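Local coordinates for protein 3-oxo-tetronate kinase (Haemophilus influenzae, PDB 1YZY) that catalyses the ATP-dependent phosphorylation of 3-oxo-tetronate to 3-oxo-tetronate 4-phosphate, as a member of the four-carbon acid sugar kinase family, at residues V110-L115 and R120-G125; N151-M156 and T164-Y169; V249-S254 and K337-L342; A296-E301 and Y345-F350. All blocks are in the same frame, centred on the assembly; numbering follows the deposited sequence.

In the fold
Contact 1 comes first along the chain: it closes the short loop between 110-115, at the end of strand 109-111, and strand 120-123, in the sugar-binding N-terminal domain. Contact 2 follows in series, bringing helix 152-159 back against strand 164-167, and touches contact 1 where Gly-125 O meets Leu-152 N and Ile-111 packs on Met-156. The other two lie in the nucleotide-binding C-terminal domain, across the centre of the chain; contact 3 is about 42 Å from contact 1, centre to centre. Contacts 3 and 4 cross, their segments alternating in sequence, and together tie strands 248-252 and 349-353, helix 324-345 and the loop after helix 286-295.

Contact 1. Residues V110-L115 and R120-G125; sequences VITPAL and RTIFNG
Two backbone bonds join Leu-115 and Arg-120 into a single antiparallel, hydrogen-bonded bridge, and they differ in length. Leu-115 N gives its hydrogen to Arg-120 O at 2.8 Å. The return bond, from Arg-120 N to Leu-115 O, is the longer at 3.3 Å, so the pairing is lopsided.

Beside the bridge, Ala-114 CB packs 3.4 Å from Arg-120 O, and Arg-120 CB lies 3.8 Å from Pro-113 O. Only the base of this arginine takes part: its chain bends at chi2 and carries the guanidinium away, toward a weak hydrogen bond between NE and Ser-83 OG. The apolar half of the contact belongs to Ile-122. Its CG1 lies anti to the carbonyl carbon (chi1 -60°) and the chain runs on extended, which delivers CD1 among three residues of the other segment. Ile-122 CD1 is 3.7 Å from Ala-114 CB and 3.9 Å from Pro-113 CD. Thr-112 OG1 comes to 3.8 Å from the same Ile-122 CD1, and the threonine and proline side chains each meet the isoleucine at about a right angle.

Further out, Leu-127 of strand 126-129 touches both Pro-113 and Ile-122, as does Leu-152 of helix 152-159. Helix 202-210 borders 110-115 through Leu-204, against Thr-112 and Leu-115. The turn thus connects the edge of the parallel sheet 109-111, 193-196, 164-167 to the small antiparallel sheet that starts with strand 120-123.

Contact 2. Residues N151-M156 and T164-Y169; sequences NLMRLM and TGLVAY
Thr-164 opens the strand against the helix, its side chain set between Met-153 and Met-156. OG1 lies beside the backbone N (chi1 -42°), which leaves CG2 anti to that N, and Thr-164 CG2 reaches to 4.0 Å from Met-153 CG. The hydroxyl faces Met-156: Thr-164 OG1 sits 3.3 Å from Met-156 CG, the two side chains crossing at about a right angle, and hydrogen-bonds to the carboxylate of Asp-157, the next residue of the helix. That bond probably helps fix the rotation of the threonine, with CG2 against Met-153. Met-156 itself bends at chi2 and takes its sulfur away from the strand, so CB and CG do the touching.

Gly-165 has no side chain and contributes its carbonyl: Met-153 CG comes to 3.3 Å from Gly-165 O, and the same carbon is 3.6 Å from Thr-164 O. Met-153 is curled, bent at both chi2 and chi3, and lies along the strand backbone. Its sulfur reaches Leu-166, where Met-153 SD is 4.1 Å from Leu-166 CB.

At its start the helix is capped by Asn-151, whose OD1 accepts from Arg-154 N at 3.0 Å in the carbonyl plane. On the flank of the strand Val-195 of strand 193-196 touches both Met-153 and Thr-164. Helix 152-156 runs nearly antiparallel to strand 164-167, at 159°, with their axes 7.8 Å apart. No hydrogen bond passes directly between the segments: methionine carbons and sulfur do the work against the peptide oxygens of Thr-164 and Gly-165, the threonine side chain and Leu-166 CB, and a polar link to the helix is made by Asp-157, which holds Thr-164 OG1.

Contact 3. Residues V249-S254 and K337-L342; sequences VVLSGS and KLAAKL
Val-249 and Leu-251, two residues apart on the strand, both turn toward helix 337-342 and meet it with methyl groups alone. In Val-249, chi1 of 67° turns both methyls toward Leu-342. Leu-342 CD1 enters the fork between them, 4.0 Å from Val-249 CG1 and 4.0 Å from Val-249 CG2. This leucine has CG anti to its carbonyl carbon and CD1 carried straight on by chi2 of 172°, so one methyl leads.

Leu-251 takes the same kind of extended rotamer and divides its tip between two helix residues. Its CD2 lies 4.1 Å from Leu-338 CD2, while its CD1 reaches 4.2 Å from Ala-339 CB. Leu-338 is built differently: CG stands anti to the backbone N, and the two leucines cross at a slant.

The strand and helix segments run nearly antiparallel, at 171°, with axes 10.9 Å apart. Leu-251 lies about 5 Å, side chain to side chain, from Thr-357; Thr-357 and Ser-254, the latter just beyond the strand, probably contribute to the ATP site. Helix 324-345 thus packs, through leucines and an alanine, on strand 248-252 of the nucleotide-binding domain. Val-306 of strand 305-307 touches both Leu-251 and Leu-338; helix 286-295 borders Leu-342 through Tyr-291 and Val-294, and strand 349-353 pairs with Val-249 and Leu-251 along the backbone.

Contact 4. Residues A296-E301 and Y345-F350; sequences ANLDSE and YGVTNF
Leu-298 carries this contact on one methyl, projecting from the loop toward the end of helix 324-345. CB points the side chain at the other segment, and CG lies anti to the carbonyl carbon (chi1 -81°); neither comes close enough to touch. From CG the chain extends to CD1, which does all the work. It rests at the edge of the Tyr-345 ring, near the ring plane, with Leu-298 CD1 3.8 Å from Tyr-345 CE2, and the same methyl is 3.9 Å from Val-347 CG2. The approach is therefore to a ring rim and not to a face. The leucine and tyrosine side chains lie alongside, pointing opposite ways.

The helix ends between these two partners: Gly-346, with phi 137°, is the first residue to leave helical angles, and the turn there redirects the chain from helix 324-345 toward strand 349-353 of the nucleotide-binding domain. Leu-298, from the loop between helix 286-295 and strand 305-307, touches residues before and after Gly-346. Val-347, which is buried, puts its other methyl CG1 over the face of Phe-350, 4.0 Å above the ring plane and offset toward the rim, and also touches Val-249 and Leu-342.

Contact 1. Residues V110-L115 and R120-G125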
loop_
_atom_site.group_PDB
_atom_site.type_symbol
_atom_site.label_atom_id
_atom_site.label_comp_id
_atom_site.label_asym_id
_atom_site.label_seq_id
_atom_site.Cartn_x
_atom_site.Cartn_y
_atom_site.Cartn_z
ATOM N N VAL A 110 -19.864 -8.519 -4.166
ATOM C CA VAL A 110 -20.189 -7.086 -4.119
ATOM C C VAL A 110 -19.096 -6.207 -4.731
ATOM O O VAL A 110 -17.940 -6.606 -4.831
ATOM C CB VAL A 110 -20.453 -6.593 -2.670
ATOM C CG1 VAL A 110 -21.530 -7.437 -2.026
ATOM C CG2 VAL A 110 -19.170 -6.624 -1.843
ATOM N N ILE A 111 -19.477 -4.994 -5.106
ATOM C CA ILE A 111 -18.561 -4.040 -5.711
ATOM C C ILE A 111 -18.700 -2.722 -4.967
ATOM O O ILE A 111 -19.804 -2.187 -4.859
ATOM C CB ILE A 111 -18.920 -3.828 -7.204
ATOM C CG1 ILE A 111 -18.633 -5.105 -7.993
ATOM C CG2 ILE A 111 -18.226 -2.600 -7.776
ATOM C CD1 ILE A 111 -19.065 -5.024 -9.419
ATOM N N THR A 112 -17.600 -2.200 -4.439
ATOM C CA THR A 112 -17.654 -0.928 -3.737
ATOM C C THR A 112 -16.332 -0.211 -3.532
ATOM O O THR A 112 -15.536 -0.587 -2.681
ATOM C CB THR A 112 -18.393 -1.036 -2.368
ATOM O OG1 THR A 112 -18.323 0.223 -1.683
ATOM C CG2 THR A 112 -17.787 -2.125 -1.493
ATOM N N PRO A 113 -16.035 0.765 -4.399
ATOM C CA PRO A 113 -14.807 1.556 -4.307
ATOM C C PRO A 113 -14.965 2.789 -3.420
ATOM O O PRO A 113 -14.283 3.800 -3.583
ATOM C CB PRO A 113 -14.678 2.128 -5.722
ATOM C CG PRO A 113 -16.087 2.182 -6.215
ATOM C CD PRO A 113 -16.613 0.872 -5.749
ATOM N N ALA A 114 -15.883 2.699 -2.464
ATOM C CA ALA A 114 -16.318 3.761 -1.565
ATOM C C ALA A 114 -15.654 3.849 -0.192
ATOM O O ALA A 114 -15.321 2.851 0.441
ATOM C CB ALA A 114 -17.840 3.904 -1.402
ATOM N N LEU A 115 -15.527 5.098 0.248
ATOM C CA LEU A 115 -15.005 5.514 1.542
ATOM C C LEU A 115 -15.390 6.985 1.686
ATOM O O LEU A 115 -14.605 7.904 1.458
ATOM C CB LEU A 115 -13.490 5.360 1.645
ATOM C CG LEU A 115 -12.935 5.677 3.038
ATOM C CD1 LEU A 115 -13.760 4.976 4.109
ATOM C CD2 LEU A 115 -11.474 5.246 3.119
ATOM N N ARG A 120 -15.054 9.513 -1.380
ATOM C CA ARG A 120 -15.435 8.530 -2.390
ATOM C C ARG A 120 -16.812 8.011 -2.012
ATOM O O ARG A 120 -16.947 7.127 -1.160
ATOM C CB ARG A 120 -14.423 7.377 -2.447
ATOM C CG ARG A 120 -13.035 7.775 -2.950
ATOM C CD ARG A 120 -13.084 8.249 -4.395
ATOM N NE ARG A 120 -11.772 8.639 -4.904
ATOM C CZ ARG A 120 -11.257 9.861 -4.806
ATOM N NH1 ARG A 120 -11.934 10.834 -4.210
ATOM N NH2 ARG A 120 -10.066 10.116 -5.324
ATOM N N THR A 121 -17.838 8.586 -2.627
ATOM C CA THR A 121 -19.216 8.203 -2.343
ATOM C C THR A 121 -19.957 7.587 -3.528
ATOM O O THR A 121 -19.665 7.883 -4.687
ATOM C CB THR A 121 -20.006 9.404 -1.806
ATOM O OG1 THR A 121 -19.816 10.535 -2.663
ATOM C CG2 THR A 121 -19.525 9.772 -0.408
ATOM N N ILE A 122 -20.894 6.695 -3.226
ATOM C CA ILE A 122 -21.688 6.020 -4.251
ATOM C C ILE A 122 -23.182 6.222 -4.012
ATOM O O ILE A 122 -23.721 5.694 -3.036
ATOM C CB ILE A 122 -21.454 4.481 -4.232
ATOM C CG1 ILE A 122 -19.991 4.122 -4.499
ATOM C CG2 ILE A 122 -22.371 3.778 -5.232
ATOM C CD1 ILE A 122 -19.719 2.647 -4.277
ATOM N N PHE A 123 -23.847 7.002 -4.858
ATOM C CA PHE A 123 -25.291 7.170 -4.712
ATOM C C PHE A 123 -26.004 6.749 -5.996
ATOM O O PHE A 123 -25.753 7.298 -7.073
ATOM C CB PHE A 123 -25.692 8.595 -4.321
ATOM C CG PHE A 123 -27.175 8.744 -4.045
ATOM C CD1 PHE A 123 -27.762 8.089 -2.962
ATOM C CD2 PHE A 123 -27.990 9.485 -4.902
ATOM C CE1 PHE A 123 -29.144 8.162 -2.737
ATOM C CE2 PHE A 123 -29.367 9.563 -4.685
ATOM C CZ PHE A 123 -29.944 8.898 -3.601
ATOM N N ASN A 124 -26.933 5.809 -5.848
ATOM C CA ASN A 124 -27.702 5.257 -6.964
ATOM C C ASN A 124 -26.743 4.522 -7.894
ATOM O O ASN A 124 -26.986 4.396 -9.097
ATOM C CB ASN A 124 -28.469 6.352 -7.729
ATOM C CG ASN A 124 -29.943 6.432 -7.338
ATOM O OD1 ASN A 124 -30.557 5.441 -6.931
ATOM N ND2 ASN A 124 -30.516 7.618 -7.470
ATOM N N GLY A 125 -25.665 4.002 -7.310
ATOM C CA GLY A 125 -24.681 3.281 -8.091
ATOM C C GLY A 125 -23.711 4.187 -8.816
ATOM O O GLY A 125 -22.816 3.695 -9.495
#

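Contact 2. Residues N151-M156 and T164-Y169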
loop_
_atom_site.group_PDB
_atom_site.type_symbol
_atom_site.label_atom_id
_atom_site.label_comp_id
_atom_site.label_asym_id
_atom_site.label_seq_id
_atom_site.Cartn_x
_atom_site.Cartn_y
_atom_site.Cartn_z
ATOM N N ASN A 151 -21.631 5.750 -13.629
ATOM C CA ASN A 151 -22.489 4.632 -13.226
ATOM C C ASN A 151 -21.705 3.313 -13.162
ATOM O O ASN A 151 -21.320 2.752 -14.192
ATOM C CB ASN A 151 -23.669 4.519 -14.206
ATOM C CG ASN A 151 -24.742 3.552 -13.744
ATOM O OD1 ASN A 151 -24.642 2.350 -13.930
ATOM N ND2 ASN A 151 -25.804 4.089 -13.175
ATOM N N LEU A 152 -21.515 2.812 -11.943
ATOM C CA LEU A 152 -20.767 1.587 -11.691
ATOM C C LEU A 152 -21.312 0.309 -12.297
ATOM O O LEU A 152 -20.535 -0.576 -12.666
ATOM C CB LEU A 152 -20.527 1.404 -10.184
ATOM C CG LEU A 152 -19.598 2.439 -9.538
ATOM C CD1 LEU A 152 -19.733 2.434 -8.016
ATOM C CD2 LEU A 152 -18.161 2.152 -9.957
ATOM N N MET A 153 -22.634 0.152 -12.306
ATOM C CA MET A 153 -23.238 -1.041 -12.893
ATOM C C MET A 153 -22.929 -1.068 -14.393
ATOM O O MET A 153 -22.755 -2.134 -14.971
ATOM C CB MET A 153 -24.755 -1.074 -12.688
ATOM C CG MET A 153 -25.218 -1.273 -11.256
ATOM S SD MET A 153 -25.038 0.202 -10.260
ATOM C CE MET A 153 -26.229 1.284 -11.007
ATOM N N ARG A 154 -22.902 0.110 -15.013
ATOM C CA ARG A 154 -22.610 0.232 -16.440
ATOM C C ARG A 154 -21.131 -0.014 -16.719
ATOM O O ARG A 154 -20.778 -0.634 -17.727
ATOM C CB ARG A 154 -23.030 1.610 -16.986
ATOM C CG ARG A 154 -24.545 1.781 -17.155
ATOM C CD ARG A 154 -24.903 2.889 -18.134
ATOM N NE ARG A 154 -24.397 4.214 -17.753
ATOM C CZ ARG A 154 -25.148 5.205 -17.275
ATOM N NH1 ARG A 154 -26.455 5.045 -17.087
ATOM N NH2 ARG A 154 -24.600 6.383 -17.037
ATOM N N LEU A 155 -20.278 0.510 -15.841
ATOM C CA LEU A 155 -18.835 0.337 -15.965
ATOM C C LEU A 155 -18.472 -1.131 -15.823
ATOM O O LEU A 155 -17.672 -1.656 -16.598
ATOM C CB LEU A 155 -18.100 1.140 -14.892
ATOM C CG LEU A 155 -18.125 2.647 -15.042
ATOM C CD1 LEU A 155 -17.534 3.279 -13.801
ATOM C CD2 LEU A 155 -17.375 3.066 -16.306
ATOM N N MET A 156 -19.044 -1.792 -14.824
ATOM C CA MET A 156 -18.750 -3.197 -14.616
ATOM C C MET A 156 -19.309 -4.082 -15.730
ATOM O O MET A 156 -18.653 -5.038 -16.159
ATOM C CB MET A 156 -19.273 -3.665 -13.254
ATOM C CG MET A 156 -18.959 -5.137 -12.946
ATOM S SD MET A 156 -17.213 -5.547 -12.747
ATOM C CE MET A 156 -17.346 -7.275 -12.281
ATOM N N THR A 164 -24.562 -6.701 -13.450
ATOM C CA THR A 164 -24.405 -5.971 -12.195
ATOM C C THR A 164 -25.683 -5.309 -11.647
ATOM O O THR A 164 -26.358 -4.551 -12.355
ATOM C CB THR A 164 -23.308 -4.889 -12.356
ATOM O OG1 THR A 164 -22.202 -5.438 -13.088
ATOM C CG2 THR A 164 -22.813 -4.413 -11.001
ATOM N N GLY A 165 -25.991 -5.589 -10.378
ATOM C CA GLY A 165 -27.164 -5.020 -9.729
ATOM C C GLY A 165 -26.838 -3.889 -8.770
ATOM O O GLY A 165 -25.711 -3.397 -8.754
ATOM N N LEU A 166 -27.831 -3.449 -7.998
ATOM C CA LEU A 166 -27.637 -2.367 -7.020
ATOM C C LEU A 166 -28.530 -2.566 -5.784
ATOM O O LEU A 166 -29.684 -3.009 -5.822
ATOM C CB LEU A 166 -27.967 -1.006 -7.639
ATOM C CG LEU A 166 -27.963 0.185 -6.674
ATOM C CD1 LEU A 166 -26.545 0.548 -6.307
ATOM C CD2 LEU A 166 -28.649 1.382 -7.293
ATOM N N VAL A 167 -27.904 -2.254 -4.651
ATOM C CA VAL A 167 -28.439 -2.220 -3.294
ATOM C C VAL A 167 -28.516 -0.753 -2.964
ATOM O O VAL A 167 -27.504 -0.247 -2.477
ATOM C CB VAL A 167 -27.629 -2.981 -2.218
ATOM C CG1 VAL A 167 -28.380 -2.943 -0.867
ATOM C CG2 VAL A 167 -27.388 -4.441 -2.658
ATOM N N ALA A 168 -29.618 -0.053 -3.230
ATOM C CA ALA A 168 -29.654 1.368 -2.969
ATOM C C ALA A 168 -29.548 1.832 -1.522
ATOM O O ALA A 168 -29.787 1.069 -0.584
ATOM C CB ALA A 168 -30.922 1.910 -3.612
ATOM N N TYR A 169 -29.157 3.093 -1.374
ATOM C CA TYR A 169 -29.003 3.760 -0.088
ATOM C C TYR A 169 -30.175 3.467 0.846
ATOM O O TYR A 169 -29.989 3.024 1.984
ATOM C CB TYR A 169 -28.896 5.271 -0.335
ATOM C CG TYR A 169 -29.033 6.141 0.898
ATOM C CD1 TYR A 169 -27.962 6.315 1.781
ATOM C CD2 TYR A 169 -30.237 6.792 1.184
ATOM C CE1 TYR A 169 -28.086 7.116 2.916
ATOM C CE2 TYR A 169 -30.371 7.594 2.316
ATOM C CZ TYR A 169 -29.291 7.753 3.176
ATOM O OH TYR A 169 -29.411 8.560 4.281
#

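Contact 3. Residues V249-S254 and K337-L342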
loop_
_atom_site.group_PDB
_atom_site.type_symbol
_atom_site.label_atom_id
_atom_site.label_comp_id
_atom_site.label_asym_id
_atom_site.label_seq_id
_atom_site.Cartn_x
_atom_site.Cartn_y
_atom_site.Cartn_z
ATOM N N VAL A 249 19.784 3.218 11.503
ATOM C CA VAL A 249 20.417 4.107 10.534
ATOM C C VAL A 249 19.372 4.789 9.643
ATOM O O VAL A 249 18.339 4.202 9.308
ATOM C CB VAL A 249 21.471 3.351 9.656
ATOM C CG1 VAL A 249 20.798 2.327 8.752
ATOM C CG2 VAL A 249 22.293 4.336 8.840
ATOM N N VAL A 250 19.624 6.054 9.329
ATOM C CA VAL A 250 18.748 6.845 8.475
ATOM C C VAL A 250 19.480 7.077 7.160
ATOM O O VAL A 250 20.608 7.576 7.153
ATOM C CB VAL A 250 18.419 8.235 9.118
ATOM C CG1 VAL A 250 17.638 9.103 8.149
ATOM C CG2 VAL A 250 17.628 8.061 10.404
ATOM N N LEU A 251 18.853 6.679 6.058
ATOM C CA LEU A 251 19.428 6.855 4.725
ATOM C C LEU A 251 18.447 7.698 3.902
ATOM O O LEU A 251 17.436 7.194 3.420
ATOM C CB LEU A 251 19.688 5.485 4.081
ATOM C CG LEU A 251 20.598 4.525 4.877
ATOM C CD1 LEU A 251 20.577 3.144 4.290
ATOM C CD2 LEU A 251 22.024 5.046 4.948
ATOM N N SER A 252 18.769 8.981 3.746
ATOM C CA SER A 252 17.929 9.955 3.040
ATOM C C SER A 252 18.434 10.362 1.656
ATOM O O SER A 252 19.515 10.927 1.529
ATOM C CB SER A 252 17.818 11.213 3.903
ATOM O OG SER A 252 16.657 11.960 3.606
ATOM N N GLY A 253 17.631 10.121 0.626
ATOM C CA GLY A 253 18.038 10.485 -0.719
ATOM C C GLY A 253 17.128 11.450 -1.463
ATOM O O GLY A 253 17.528 12.005 -2.491
ATOM N N SER A 254 15.905 11.635 -0.972
ATOM C CA SER A 254 14.929 12.523 -1.608
ATOM C C SER A 254 15.269 14.002 -1.510
ATOM O O SER A 254 15.765 14.468 -0.496
ATOM C CB SER A 254 13.531 12.291 -1.019
ATOM O OG SER A 254 12.528 12.964 -1.772
ATOM N N LYS A 337 24.812 -0.559 -1.377
ATOM C CA LYS A 337 25.983 -1.282 -0.898
ATOM C C LYS A 337 26.300 -1.014 0.574
ATOM O O LYS A 337 26.854 -1.882 1.263
ATOM C CB LYS A 337 27.189 -1.022 -1.804
ATOM C CG LYS A 337 27.125 -1.816 -3.101
ATOM C CD LYS A 337 28.303 -1.528 -4.017
ATOM C CE LYS A 337 28.150 -2.270 -5.345
ATOM N NZ LYS A 337 29.153 -1.854 -6.368
ATOM N N LEU A 338 25.932 0.175 1.053
ATOM C CA LEU A 338 26.149 0.537 2.441
ATOM C C LEU A 338 25.152 -0.211 3.304
ATOM O O LEU A 338 25.509 -0.767 4.342
ATOM C CB LEU A 338 25.972 2.040 2.627
ATOM C CG LEU A 338 26.052 2.641 4.038
ATOM C CD1 LEU A 338 27.382 2.325 4.707
ATOM C CD2 LEU A 338 25.847 4.146 3.951
ATOM N N ALA A 339 23.895 -0.230 2.868
ATOM C CA ALA A 339 22.832 -0.907 3.602
ATOM C C ALA A 339 23.116 -2.389 3.749
ATOM O O ALA A 339 22.741 -3.004 4.747
ATOM C CB ALA A 339 21.506 -0.699 2.916
ATOM N N ALA A 340 23.719 -2.976 2.722
ATOM C CA ALA A 340 24.057 -4.395 2.754
ATOM C C ALA A 340 25.183 -4.664 3.751
ATOM O O ALA A 340 25.174 -5.684 4.443
ATOM C CB ALA A 340 24.454 -4.873 1.373
ATOM N N LYS A 341 26.156 -3.758 3.805
ATOM C CA LYS A 341 27.284 -3.890 4.727
ATOM C C LYS A 341 26.833 -3.684 6.166
ATOM O O LYS A 341 27.275 -4.399 7.065
ATOM C CB LYS A 341 28.397 -2.895 4.378
ATOM C CG LYS A 341 29.038 -3.136 3.010
ATOM C CD LYS A 341 30.240 -2.231 2.761
ATOM C CE LYS A 341 31.570 -2.934 3.045
ATOM N NZ LYS A 341 31.762 -3.324 4.475
ATOM N N LEU A 342 25.957 -2.703 6.377
ATOM C CA LEU A 342 25.441 -2.406 7.710
ATOM C C LEU A 342 24.609 -3.557 8.255
ATOM O O LEU A 342 24.654 -3.835 9.452
ATOM C CB LEU A 342 24.614 -1.117 7.704
ATOM C CG LEU A 342 25.342 0.176 7.340
ATOM C CD1 LEU A 342 24.350 1.303 7.183
ATOM C CD2 LEU A 342 26.384 0.516 8.394
#

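Contact 4. Residues A296-E301 and Y345-F350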
loop_
_atom_site.group_PDB
_atom_site.type_symbol
_atom_site.label_atom_id
_atom_site.label_comp_id
_atom_site.label_asym_id
_atom_site.label_seq_id
_atom_site.Cartn_x
_atom_site.Cartn_y
_atom_site.Cartn_z
ATOM N N ALA A 296 30.643 3.825 13.759
ATOM C CA ALA A 296 31.373 4.536 14.804
ATOM C C ALA A 296 30.510 5.609 15.450
ATOM O O ALA A 296 30.924 6.268 16.412
ATOM C CB ALA A 296 32.633 5.154 14.237
ATOM N N ASN A 297 29.308 5.781 14.914
ATOM C CA ASN A 297 28.365 6.763 15.430
ATOM C C ASN A 297 27.026 6.101 15.719
ATOM O O ASN A 297 25.988 6.763 15.715
ATOM C CB ASN A 297 28.182 7.909 14.435
ATOM C CG ASN A 297 29.348 8.876 14.436
ATOM O OD1 ASN A 297 29.626 9.530 15.443
ATOM N ND2 ASN A 297 30.016 9.003 13.295
ATOM N N LEU A 298 27.053 4.793 15.964
ATOM C CA LEU A 298 25.842 4.034 16.262
ATOM C C LEU A 298 25.447 4.095 17.732
ATOM O O LEU A 298 24.473 3.465 18.148
ATOM C CB LEU A 298 26.009 2.568 15.860
ATOM C CG LEU A 298 25.812 2.189 14.396
ATOM C CD1 LEU A 298 25.962 0.688 14.257
ATOM C CD2 LEU A 298 24.436 2.630 13.911
ATOM N N ASP A 299 26.208 4.839 18.524
ATOM C CA ASP A 299 25.919 4.937 19.946
ATOM C C ASP A 299 25.348 6.266 20.423
ATOM O O ASP A 299 25.165 6.459 21.622
ATOM C CB ASP A 299 27.153 4.547 20.765
ATOM C CG ASP A 299 27.503 3.076 20.618
ATOM O OD1 ASP A 299 27.022 2.263 21.440
ATOM O OD2 ASP A 299 28.241 2.731 19.670
ATOM N N SER A 300 25.101 7.193 19.502
ATOM C CA SER A 300 24.516 8.475 19.879
ATOM C C SER A 300 23.047 8.242 20.255
ATOM O O SER A 300 22.510 7.148 20.044
ATOM C CB SER A 300 24.611 9.482 18.726
ATOM O OG SER A 300 25.712 10.362 18.896
ATOM N N GLU A 301 22.403 9.246 20.841
ATOM C CA GLU A 301 21.006 9.096 21.220
ATOM C C GLU A 301 20.131 8.840 19.998
ATOM O O GLU A 301 19.214 8.020 20.043
ATOM C CB GLU A 301 20.518 10.309 22.014
ATOM C CG GLU A 301 20.845 11.660 21.407
ATOM C CD GLU A 301 20.433 12.800 22.319
ATOM O OE1 GLU A 301 19.217 13.080 22.410
ATOM O OE2 GLU A 301 21.323 13.401 22.960
ATOM N N TYR A 345 26.873 -6.246 9.373
ATOM C CA TYR A 345 27.514 -5.814 10.609
ATOM C C TYR A 345 26.595 -6.004 11.821
ATOM O O TYR A 345 27.057 -6.342 12.913
ATOM C CB TYR A 345 27.957 -4.351 10.491
ATOM C CG TYR A 345 28.464 -3.759 11.781
ATOM C CD1 TYR A 345 29.726 -4.085 12.276
ATOM C CD2 TYR A 345 27.667 -2.898 12.528
ATOM C CE1 TYR A 345 30.181 -3.568 13.491
ATOM C CE2 TYR A 345 28.109 -2.376 13.741
ATOM C CZ TYR A 345 29.363 -2.714 14.219
ATOM O OH TYR A 345 29.782 -2.202 15.430
ATOM N N GLY A 346 25.300 -5.759 11.642
ATOM C CA GLY A 346 24.372 -5.926 12.747
ATOM C C GLY A 346 23.315 -4.850 12.943
ATOM O O GLY A 346 22.665 -4.817 13.995
ATOM N N VAL A 347 23.188 -3.927 11.991
ATOM C CA VAL A 347 22.170 -2.882 12.087
ATOM C C VAL A 347 20.834 -3.552 11.767
ATOM O O VAL A 347 20.722 -4.273 10.775
ATOM C CB VAL A 347 22.448 -1.713 11.113
ATOM C CG1 VAL A 347 21.234 -0.791 11.019
ATOM C CG2 VAL A 347 23.656 -0.918 11.589
ATOM N N THR A 348 19.845 -3.357 12.637
ATOM C CA THR A 348 18.538 -3.979 12.457
ATOM C C THR A 348 17.372 -3.068 12.091
ATOM O O THR A 348 16.320 -3.557 11.675
ATOM C CB THR A 348 18.146 -4.847 13.686
ATOM O OG1 THR A 348 18.327 -4.109 14.904
ATOM C CG2 THR A 348 18.979 -6.108 13.726
ATOM N N ASN A 349 17.568 -1.758 12.193
ATOM C CA ASN A 349 16.508 -0.805 11.874
ATOM C C ASN A 349 16.968 0.160 10.783
ATOM O O ASN A 349 17.993 0.835 10.931
ATOM C CB ASN A 349 16.112 0.010 13.116
ATOM C CG ASN A 349 15.752 -0.855 14.317
ATOM O OD1 ASN A 349 16.043 -0.492 15.457
ATOM N ND2 ASN A 349 15.071 -1.967 14.076
ATOM N N PHE A 350 16.213 0.233 9.689
ATOM C CA PHE A 350 16.551 1.130 8.584
ATOM C C PHE A 350 15.426 2.131 8.330
ATOM O O PHE A 350 14.279 1.751 8.119
ATOM C CB PHE A 350 16.801 0.337 7.300
ATOM C CG PHE A 350 17.962 -0.607 7.382
ATOM C CD1 PHE A 350 19.186 -0.269 6.812
ATOM C CD2 PHE A 350 17.834 -1.833 8.020
ATOM C CE1 PHE A 350 20.273 -1.143 6.879
ATOM C CE2 PHE A 350 18.907 -2.713 8.096
ATOM C CZ PHE A 350 20.131 -2.367 7.523
#